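Local coordinates for protein aerobactin synthase IucC (Klebsiella pneumoniae, PDB 6CN7) that catalyses the ATP-dependent attachment of a second N-acetyl-N-hydroxylysine to citryl-N-acetyl-N-hydroxylysine, the step that completes the iron-chelating siderophore aerobactin, at residues I352-P357 and L442-G447. The protein carries 5 engineered substitutions. Numbering follows the deposited sequence.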
loop_
_atom_site.group_PDB
_atom_site.type_symbol
_atom_site.label_atom_id
_atom_site.label_comp_id
_atom_site.label_asym_id
_atom_site.label_seq_id
_atom_site.Cartn_x
_atom_site.Cartn_y
_atom_site.Cartn_z
ATOM N N ILE A 352 9.185 -20.897 0.561
ATOM C CA ILE A 352 10.067 -21.826 1.255
ATOM C C ILE A 352 9.253 -22.524 2.333
ATOM O O ILE A 352 8.537 -21.869 3.099
ATOM C CB ILE A 352 11.282 -21.110 1.875
ATOM C CG1 ILE A 352 12.145 -20.483 0.779
ATOM C CG2 ILE A 352 12.109 -22.085 2.719
ATOM C CD1 ILE A 352 13.229 -19.562 1.307
ATOM N N TRP A 353 9.357 -23.849 2.388
ATOM C CA TRP A 353 8.690 -24.644 3.409
ATOM C C TRP A 353 9.717 -25.094 4.439
ATOM O O TRP A 353 10.765 -25.643 4.080
ATOM C CB TRP A 353 7.986 -25.850 2.788
ATOM C CG TRP A 353 6.861 -25.464 1.876
ATOM C CD1 TRP A 353 6.935 -25.241 0.531
ATOM C CD2 TRP A 353 5.492 -25.249 2.244
ATOM N NE1 TRP A 353 5.696 -24.903 0.039
ATOM C CE2 TRP A 353 4.794 -24.901 1.069
ATOM C CE3 TRP A 353 4.790 -25.318 3.451
ATOM C CZ2 TRP A 353 3.429 -24.622 1.067
ATOM C CZ3 TRP A 353 3.433 -25.042 3.446
ATOM C CH2 TRP A 353 2.768 -24.698 2.263
ATOM N N ARG A 354 9.417 -24.851 5.711
ATOM C CA ARG A 354 10.334 -25.136 6.803
ATOM C C ARG A 354 9.733 -26.162 7.750
ATOM O O ARG A 354 8.511 -26.267 7.894
ATOM C CB ARG A 354 10.677 -23.875 7.594
ATOM C CG ARG A 354 11.780 -23.036 6.991
ATOM C CD ARG A 354 12.211 -21.978 7.980
ATOM N NE ARG A 354 13.235 -21.090 7.444
ATOM C CZ ARG A 354 13.680 -20.010 8.077
ATOM N NH1 ARG A 354 14.616 -19.253 7.520
ATOM N NH2 ARG A 354 13.188 -19.684 9.265
ATOM N N GLU A 355 10.617 -26.906 8.404
ATOM C CA GLU A 355 10.219 -27.930 9.357
ATOM C C GLU A 355 9.837 -27.279 10.683
ATOM O O GLU A 355 10.635 -26.544 11.274
ATOM C CB GLU A 355 11.363 -28.922 9.543
ATOM C CG GLU A 355 10.941 -30.303 9.978
ATOM C CD GLU A 355 12.088 -31.290 9.938
ATOM O OE1 GLU A 355 13.178 -30.912 9.461
ATOM O OE2 GLU A 355 11.901 -32.442 10.384
ATOM N N ASN A 356 8.616 -27.540 11.138
ATOM C CA ASN A 356 8.137 -27.038 12.420
ATOM C C ASN A 356 8.718 -27.884 13.555
ATOM O O ASN A 356 8.853 -29.099 13.411
ATOM C CB ASN A 356 6.606 -27.080 12.456
ATOM C CG ASN A 356 6.017 -26.511 13.738
ATOM O OD1 ASN A 356 6.515 -26.756 14.835
ATOM N ND2 ASN A 356 4.928 -25.764 13.600
ATOM N N PRO A 357 9.085 -27.270 14.685
ATOM C CA PRO A 357 9.601 -28.069 15.809
ATOM C C PRO A 357 8.741 -29.268 16.179
ATOM O O PRO A 357 9.288 -30.318 16.543
ATOM C CB PRO A 357 9.659 -27.043 16.948
ATOM C CG PRO A 357 9.956 -25.764 16.261
ATOM C CD PRO A 357 9.246 -25.823 14.930
ATOM N N LEU A 442 17.784 -25.718 15.778
ATOM C CA LEU A 442 18.307 -24.689 14.891
ATOM C C LEU A 442 17.563 -24.746 13.565
ATOM O O LEU A 442 17.224 -25.832 13.082
ATOM C CB LEU A 442 19.808 -24.880 14.668
ATOM C CG LEU A 442 20.619 -25.082 15.951
ATOM C CD1 LEU A 442 22.043 -25.483 15.621
ATOM C CD2 LEU A 442 20.595 -23.828 16.811
ATOM N N LYS A 443 17.306 -23.574 12.982
ATOM C CA LYS A 443 16.466 -23.493 11.792
ATOM C C LYS A 443 16.981 -22.554 10.707
ATOM O O LYS A 443 16.674 -22.789 9.534
ATOM C CB LYS A 443 15.046 -23.061 12.180
ATOM C CG LYS A 443 14.985 -21.793 13.029
ATOM C CD LYS A 443 13.562 -21.465 13.467
ATOM C CE LYS A 443 13.029 -22.485 14.464
ATOM N NZ LYS A 443 11.720 -22.085 15.053
ATOM N N ASP A 444 17.748 -21.515 11.032
ATOM C CA ASP A 444 18.142 -20.498 10.062
ATOM C C ASP A 444 19.582 -20.723 9.613
ATOM O O ASP A 444 20.528 -20.486 10.372
ATOM C CB ASP A 444 17.960 -19.099 10.644
ATOM C CG ASP A 444 16.504 -18.671 10.666
ATOM O OD1 ASP A 444 15.822 -18.859 9.641
ATOM O OD2 ASP A 444 16.031 -18.161 11.704
ATOM N N PHE A 445 19.733 -21.195 8.379
ATOM C CA PHE A 445 21.001 -21.191 7.668
ATOM C C PHE A 445 20.710 -20.902 6.208
ATOM O O PHE A 445 19.690 -21.333 5.664
ATOM C CB PHE A 445 21.745 -22.519 7.809
ATOM C CG PHE A 445 20.946 -23.572 8.503
ATOM C CD1 PHE A 445 20.112 -24.408 7.782
ATOM C CD2 PHE A 445 21.011 -23.710 9.881
ATOM C CE1 PHE A 445 19.361 -25.376 8.416
ATOM C CE2 PHE A 445 20.265 -24.672 10.531
ATOM C CZ PHE A 445 19.434 -25.509 9.800
ATOM N N GLN A 446 21.617 -20.163 5.583
ATOM C CA GLN A 446 21.428 -19.677 4.222
ATOM C C GLN A 446 22.393 -18.522 4.004
ATOM O O GLN A 446 23.599 -18.734 3.839
ATOM C CB GLN A 446 19.980 -19.237 3.987
ATOM N N GLY A 447 21.881 -17.292 4.018
ATOM C CA GLY A 447 22.759 -16.141 4.102
ATOM C C GLY A 447 23.438 -15.975 5.449
ATOM O O GLY A 447 24.357 -15.157 5.559
#
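Arg354 and Asp444 form the one salt bridge between segment 352-357, a strand end and the loop after it, and loop 442-447, and illustrate how a long basic side chain can join two parts of a fold whose backbones stay well apart. The arginine chain runs extended from CG to NE, and with CG placed opposite its own carbonyl carbon (chi1 -83°) it reaches straight across to the loop. There it meets the aspartate at about a right angle, the guanidinium and carboxylate planes being turned 62° from each other. Arg354 NH1 lies 2.5 Å from Asp444 OD1, yet that oxygen crowds the guanidinium in the model, so the pairing is surer than its exact length.

A second, polar contact comes from the backbone. The carbonyl oxygen of Lys443 sits over one face of the Arg354 guanidinium, with Lys443 O 4.3 Å from Arg354 CZ, and may add a mild electrostatic attraction to that of the carboxylate.

Packing by the lysine side chain completes the contact. Lys443 reaches across toward the turn after the strand, bringing NZ to 4.3 Å from Pro357 CG, beside the proline ring. Its amine remains 6.4 Å from Arg354 NH2, measured from NZ, and makes a weak hydrogen bond to Thr429. Lys275 also brings like charge close to the arginine, which the Asp444 carboxylate may partly offset; the ion pair to Glu324 is long and weak.

Strand 350-355 lies between antiparallel neighbours 272-275 and 326-330, in the large sheet of the IucA/IucC family region. Loop 442-447 leaves strand 436-442 of a separate mixed sheet, and Phe445 packs there against helix 291-310 and strand 320-321. The contact thus joins the end of an inner strand of the large sheet to the loop leaving an inner strand of the mixed one.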